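Local coordinates for ChloroPhenol Reduction gene K (Desulfitobacterium dehalogenans, PDB 2H6C), which probably acts as a dimeric transcriptional regulator of the CRP family, binding DNA to control halorespiration genes in response to chlorinated phenols, at residues I54-G59 with Y76-N81; L156-C161 with Y217-L222. All blocks are in the same frame, centred on the assembly; numbering follows the deposited sequence.

Contact 1: residues I54-G59 with Y76-N81; sequences IFLMDG and YYAGSN
Leu56 reaches over the backbone at Gly79, where the chain runs from strand 72-78 toward strand 82-84: its CB lies 3.3 Å from Gly79 O, and CD2 also rests against that carbonyl group. The second methyl, CD1, passes on to the CB of Ala78 at 3.8 Å, so one leucine covers both the Ala78 methyl and the Gly79 carbonyl. Beside it, Asn81 N gives a weak, bent hydrogen bond to Leu56 O (2.6 Å, 127° at the hydrogen), and the CA of Ser80 approaches the same oxygen as a CA-H...O contact. Phe55 takes the other flank. With CG anti to the backbone N (chi1 -179°), its ring runs alongside Asn81, the two side chains pointing the same way with ring and amide planes 32° apart; CZ comes within 3.6 Å of Asn81 OD1.

The setting is the cupin-type beta-roll of a cyclic nucleotide-binding domain, whose two four-stranded antiparallel sheets hold strands 53-58 and 72-78 respectively; here the chain leaves one sheet for the other, entering strand 82-84. Trading Leu56 for an alanine would probably take from Ala78 the contact with CD1, leaving it Ile84, and open a gap where the two methyls lay, with only the CB left near the Gly79 carbonyl.

Farther along strand 53-58, Met57 and Asp58 form a classic beta bulge opposite Arg103. In the second shell, Arg26 spans the contact, its NH1 bonding Asn81 OD1 and its NH2 bonding Met57 O, while Ile84 packs against both Leu56 and Ala78.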
loop_
_atom_site.group_PDB
_atom_site.type_symbol
_atom_site.label_atom_id
_atom_site.label_comp_id
_atom_site.label_asym_id
_atom_site.label_seq_id
_atom_site.Cartn_x
_atom_site.Cartn_y
_atom_site.Cartn_z
ATOM N N ILE A 54 6.558 1.611 22.071
ATOM C CA ILE A 54 7.218 2.853 22.447
ATOM C C ILE A 54 6.165 3.903 22.606
ATOM O O ILE A 54 5.563 4.368 21.622
ATOM C CB ILE A 54 8.231 3.330 21.423
ATOM C CG1 ILE A 54 9.300 2.263 21.209
ATOM C CG2 ILE A 54 8.845 4.617 21.912
ATOM C CD1 ILE A 54 10.006 2.331 19.870
ATOM N N PHE A 55 5.940 4.259 23.861
ATOM C CA PHE A 55 4.921 5.202 24.180
ATOM C C PHE A 55 5.551 6.574 24.148
ATOM O O PHE A 55 6.569 6.849 24.812
ATOM C CB PHE A 55 4.302 4.940 25.540
ATOM C CG PHE A 55 3.222 5.913 25.878
ATOM C CD1 PHE A 55 2.047 5.902 25.161
ATOM C CD2 PHE A 55 3.392 6.845 26.860
ATOM C CE1 PHE A 55 1.058 6.779 25.409
ATOM C CE2 PHE A 55 2.384 7.739 27.116
ATOM C CZ PHE A 55 1.208 7.695 26.373
ATOM N N LEU A 56 4.916 7.441 23.376
ATOM C CA LEU A 56 5.491 8.714 23.063
ATOM C C LEU A 56 4.880 9.762 24.007
ATOM O O LEU A 56 3.851 10.373 23.722
ATOM C CB LEU A 56 5.255 8.984 21.587
ATOM C CG LEU A 56 6.382 9.668 20.858
ATOM C CD1 LEU A 56 6.347 9.288 19.445
ATOM C CD2 LEU A 56 6.246 11.173 20.992
ATOM N N MET A 57 5.530 9.964 25.143
ATOM C CA MET A 57 4.991 10.883 26.145
ATOM C C MET A 57 5.013 12.332 25.679
ATOM O O MET A 57 4.048 13.039 25.916
ATOM C CB MET A 57 5.740 10.823 27.477
ATOM C CG MET A 57 6.422 9.523 27.773
ATOM S SD MET A 57 6.683 9.353 29.512
ATOM C CE MET A 57 8.407 9.094 29.615
ATOM N N ASP A 58 6.121 12.787 25.088
ATOM C CA ASP A 58 6.138 14.086 24.428
ATOM C C ASP A 58 7.236 14.335 23.432
ATOM O O ASP A 58 8.426 14.191 23.736
ATOM C CB ASP A 58 6.161 15.246 25.420
ATOM C CG ASP A 58 4.862 16.077 25.346
ATOM O OD1 ASP A 58 4.661 16.888 24.352
ATOM O OD2 ASP A 58 4.025 15.884 26.286
ATOM N N GLY A 59 6.786 14.801 22.271
ATOM C CA GLY A 59 7.613 15.286 21.180
ATOM C C GLY A 59 6.988 14.865 19.846
ATOM O O GLY A 59 5.748 14.901 19.647
ATOM N N TYR A 76 5.019 7.465 8.838
ATOM C CA TYR A 76 4.179 8.470 9.544
ATOM C C TYR A 76 4.913 9.187 10.597
ATOM O O TYR A 76 5.967 8.763 11.074
ATOM C CB TYR A 76 2.907 7.912 10.199
ATOM C CG TYR A 76 3.107 6.620 10.980
ATOM C CD1 TYR A 76 2.915 5.384 10.367
ATOM C CD2 TYR A 76 3.482 6.632 12.343
ATOM C CE1 TYR A 76 3.120 4.199 11.065
ATOM C CE2 TYR A 76 3.688 5.412 13.048
ATOM C CZ TYR A 76 3.500 4.221 12.394
ATOM O OH TYR A 76 3.675 3.019 13.042
ATOM N N TYR A 77 4.303 10.294 10.952
ATOM C CA TYR A 77 4.670 11.032 12.117
ATOM C C TYR A 77 3.915 10.464 13.342
ATOM O O TYR A 77 2.775 10.012 13.271
ATOM C CB TYR A 77 4.366 12.495 11.875
ATOM C CG TYR A 77 5.303 13.171 10.864
ATOM C CD1 TYR A 77 4.992 13.208 9.521
ATOM C CD2 TYR A 77 6.494 13.796 11.277
ATOM C CE1 TYR A 77 5.838 13.841 8.612
ATOM C CE2 TYR A 77 7.334 14.416 10.377
ATOM C CZ TYR A 77 7.003 14.441 9.036
ATOM O OH TYR A 77 7.815 15.082 8.108
ATOM N N ALA A 78 4.578 10.415 14.474
ATOM C CA ALA A 78 3.870 10.066 15.676
ATOM C C ALA A 78 4.068 11.215 16.645
ATOM O O ALA A 78 4.988 12.022 16.515
ATOM C CB ALA A 78 4.363 8.756 16.239
ATOM N N GLY A 79 3.188 11.291 17.616
ATOM C CA GLY A 79 3.157 12.434 18.477
ATOM C C GLY A 79 2.819 12.064 19.885
ATOM O O GLY A 79 2.942 10.919 20.276
ATOM N N SER A 80 2.391 13.055 20.639
ATOM C CA SER A 80 2.232 12.883 22.047
ATOM C C SER A 80 1.113 11.870 22.294
ATOM O O SER A 80 0.107 11.866 21.599
ATOM C CB SER A 80 1.980 14.235 22.701
ATOM O OG SER A 80 0.815 14.140 23.480
ATOM N N ASN A 81 1.336 10.989 23.258
ATOM C CA ASN A 81 0.509 9.787 23.492
ATOM C C ASN A 81 0.425 8.758 22.375
ATOM O O ASN A 81 -0.437 7.899 22.372
ATOM C CB ASN A 81 -0.890 10.201 23.890
ATOM C CG ASN A 81 -0.887 11.210 24.998
ATOM O OD1 ASN A 81 -0.295 10.996 26.057
ATOM N ND2 ASN A 81 -1.575 12.317 24.770
#

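Contact 2: residues L156-C161 with Y217-L222; sequences LFYELC and YNLEEL
Leu219 comes obliquely to the ring of Tyr158, its CD1 3.5 Å from Tyr158 CD1, and the two side chains cross at about a right angle. Phe157 offers its CB to Leu222 CD2 at 4.1 Å while its ring leads away, to an edge-to-face meeting with Phe214 of strand 214-216. The same Leu219 methyl that meets the tyrosine also touches Cys161 SG, one helical turn on from Phe157; the sulfur stands anti to its backbone N (chi1 158°), which helps bring it toward the leucine. Leu222 settles over the base of the tyrosine, with CG 4.1 Å from Tyr158 CB.

The contact is apolar throughout, and the polar end of Tyr158 is served by Lys223 NZ, which hydrogen-bonds its OH. Asn218 is the N-cap of helix 219-222, accepting a weak bond from Glu221 N at its OD1. Leu207 of strand 207-209 packs against both Phe157 and Leu222, so the short helix and the hairpin before it share one hydrophobic core with helix 148-164. The packing belongs to the winged helix-turn-helix fold of Crp-like DNA-binding domains, where a small beta-sheet lies beside the helices.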
loop_
_atom_site.group_PDB
_atom_site.type_symbol
_atom_site.label_atom_id
_atom_site.label_comp_id
_atom_site.label_asym_id
_atom_site.label_seq_id
_atom_site.Cartn_x
_atom_site.Cartn_y
_atom_site.Cartn_z
ATOM N N LEU A 156 -0.256 3.098 -22.667
ATOM C CA LEU A 156 1.189 2.944 -22.829
ATOM C C LEU A 156 1.582 1.767 -23.718
ATOM O O LEU A 156 2.352 1.938 -24.654
ATOM C CB LEU A 156 1.868 2.749 -21.477
ATOM C CG LEU A 156 3.377 2.461 -21.544
ATOM C CD1 LEU A 156 4.109 3.679 -22.101
ATOM C CD2 LEU A 156 3.952 2.106 -20.172
ATOM N N PHE A 157 1.075 0.574 -23.422
ATOM C CA PHE A 157 1.432 -0.597 -24.221
ATOM C C PHE A 157 0.919 -0.530 -25.650
ATOM O O PHE A 157 1.580 -0.981 -26.566
ATOM C CB PHE A 157 0.892 -1.872 -23.602
ATOM C CG PHE A 157 1.681 -2.350 -22.434
ATOM C CD1 PHE A 157 1.199 -2.202 -21.138
ATOM C CD2 PHE A 157 2.923 -2.954 -22.622
ATOM C CE1 PHE A 157 1.945 -2.657 -20.063
ATOM C CE2 PHE A 157 3.659 -3.397 -21.559
ATOM C CZ PHE A 157 3.174 -3.254 -20.287
ATOM N N TYR A 158 -0.283 -0.013 -25.848
ATOM C CA TYR A 158 -0.845 -0.033 -27.192
ATOM C C TYR A 158 0.102 0.873 -27.934
ATOM O O TYR A 158 0.802 0.440 -28.837
ATOM C CB TYR A 158 -2.306 0.458 -27.208
ATOM C CG TYR A 158 -2.789 0.872 -28.563
ATOM C CD1 TYR A 158 -3.157 -0.065 -29.501
ATOM C CD2 TYR A 158 -2.860 2.209 -28.913
ATOM C CE1 TYR A 158 -3.578 0.327 -30.757
ATOM C CE2 TYR A 158 -3.291 2.600 -30.164
ATOM C CZ TYR A 158 -3.639 1.661 -31.068
ATOM O OH TYR A 158 -4.039 2.062 -32.299
ATOM N N GLU A 159 0.169 2.112 -27.462
ATOM C CA GLU A 159 1.045 3.123 -27.996
ATOM C C GLU A 159 2.457 2.651 -28.308
ATOM O O GLU A 159 2.940 2.832 -29.432
ATOM C CB GLU A 159 1.139 4.281 -27.014
ATOM C CG GLU A 159 1.572 5.565 -27.688
ATOM C CD GLU A 159 0.756 5.845 -28.957
ATOM O OE1 GLU A 159 -0.514 5.718 -28.925
ATOM O OE2 GLU A 159 1.408 6.186 -29.975
ATOM N N LEU A 160 3.138 2.075 -27.327
ATOM C CA LEU A 160 4.466 1.534 -27.594
ATOM C C LEU A 160 4.373 0.654 -28.789
ATOM O O LEU A 160 5.076 0.826 -29.774
ATOM C CB LEU A 160 4.967 0.640 -26.466
ATOM C CG LEU A 160 6.054 1.121 -25.524
ATOM C CD1 LEU A 160 6.898 2.220 -26.150
ATOM C CD2 LEU A 160 5.436 1.597 -24.264
ATOM N N CYS A 161 3.464 -0.297 -28.676
ATOM C CA CYS A 161 3.315 -1.350 -29.661
ATOM C C CYS A 161 3.057 -0.900 -31.097
ATOM O O CYS A 161 3.695 -1.394 -32.034
ATOM C CB CYS A 161 2.152 -2.265 -29.297
ATOM S SG CYS A 161 1.575 -3.128 -30.757
ATOM N N TYR A 217 -0.217 -10.393 -28.223
ATOM C CA TYR A 217 -0.944 -11.518 -28.773
ATOM C C TYR A 217 -2.214 -11.082 -29.407
ATOM O O TYR A 217 -2.838 -11.852 -30.129
ATOM C CB TYR A 217 -1.274 -12.490 -27.660
ATOM C CG TYR A 217 -0.067 -13.222 -27.179
ATOM C CD1 TYR A 217 0.389 -13.068 -25.863
ATOM C CD2 TYR A 217 0.653 -14.036 -28.058
ATOM C CE1 TYR A 217 1.525 -13.747 -25.430
ATOM C CE2 TYR A 217 1.768 -14.698 -27.655
ATOM C CZ TYR A 217 2.212 -14.578 -26.353
ATOM O OH TYR A 217 3.346 -15.297 -26.004
ATOM N N ASN A 218 -2.607 -9.849 -29.137
ATOM C CA ASN A 218 -3.911 -9.421 -29.510
ATOM C C ASN A 218 -4.027 -7.906 -29.545
ATOM O O ASN A 218 -4.818 -7.312 -28.824
ATOM C CB ASN A 218 -4.893 -10.029 -28.517
ATOM C CG ASN A 218 -6.282 -10.125 -29.072
ATOM O OD1 ASN A 218 -6.660 -9.345 -29.944
ATOM N ND2 ASN A 218 -7.058 -11.089 -28.577
ATOM N N LEU A 219 -3.244 -7.269 -30.396
ATOM C CA LEU A 219 -3.363 -5.836 -30.549
ATOM C C LEU A 219 -4.845 -5.383 -30.663
ATOM O O LEU A 219 -5.232 -4.398 -30.028
ATOM C CB LEU A 219 -2.518 -5.351 -31.731
ATOM C CG LEU A 219 -2.427 -3.831 -31.905
ATOM C CD1 LEU A 219 -1.939 -3.134 -30.633
ATOM C CD2 LEU A 219 -1.550 -3.462 -33.094
ATOM N N GLU A 220 -5.673 -6.110 -31.429
ATOM C CA GLU A 220 -7.128 -5.813 -31.543
ATOM C C GLU A 220 -7.839 -5.502 -30.189
ATOM O O GLU A 220 -8.682 -4.609 -30.091
ATOM N N GLU A 221 -7.470 -6.253 -29.159
ATOM C CA GLU A 221 -8.129 -6.230 -27.868
ATOM C C GLU A 221 -7.452 -5.222 -26.945
ATOM O O GLU A 221 -8.120 -4.415 -26.292
ATOM C CB GLU A 221 -8.024 -7.619 -27.252
ATOM C CG GLU A 221 -8.453 -7.733 -25.789
ATOM C CD GLU A 221 -9.943 -7.895 -25.599
ATOM O OE1 GLU A 221 -10.686 -7.962 -26.597
ATOM O OE2 GLU A 221 -10.369 -7.977 -24.436
ATOM N N LEU A 222 -6.124 -5.293 -26.857
ATOM C CA LEU A 222 -5.346 -4.287 -26.134
ATOM C C LEU A 222 -5.972 -2.909 -26.357
ATOM O O LEU A 222 -6.470 -2.284 -25.416
ATOM C CB LEU A 222 -3.894 -4.309 -26.621
ATOM C CG LEU A 222 -2.847 -3.447 -25.925
ATOM C CD1 LEU A 222 -3.236 -3.050 -24.516
ATOM C CD2 LEU A 222 -1.560 -4.201 -25.867
#

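How the contacts relate
The two contacts illustrate how a two-domain regulator is built from separately packed cores. Contact 1 lies in the cyclic nucleotide-binding domain and contact 2 in the Crp-like helix-turn-helix domain, in series along the chain and on opposite sides of its centre. Their centres are 50 Å apart; the long helix 121-142 intervenes in sequence. The second subunit reaches the neighbourhood of contact 2, where its Ile186 packs on Leu156 and Glu159, but leaves the segments of contact 1 untouched. With about 30 Å between their nearest atoms, any coupling between them would probably have to pass through the parts between; the structure was solved without a ligand, so neither contact is described with an effector bound.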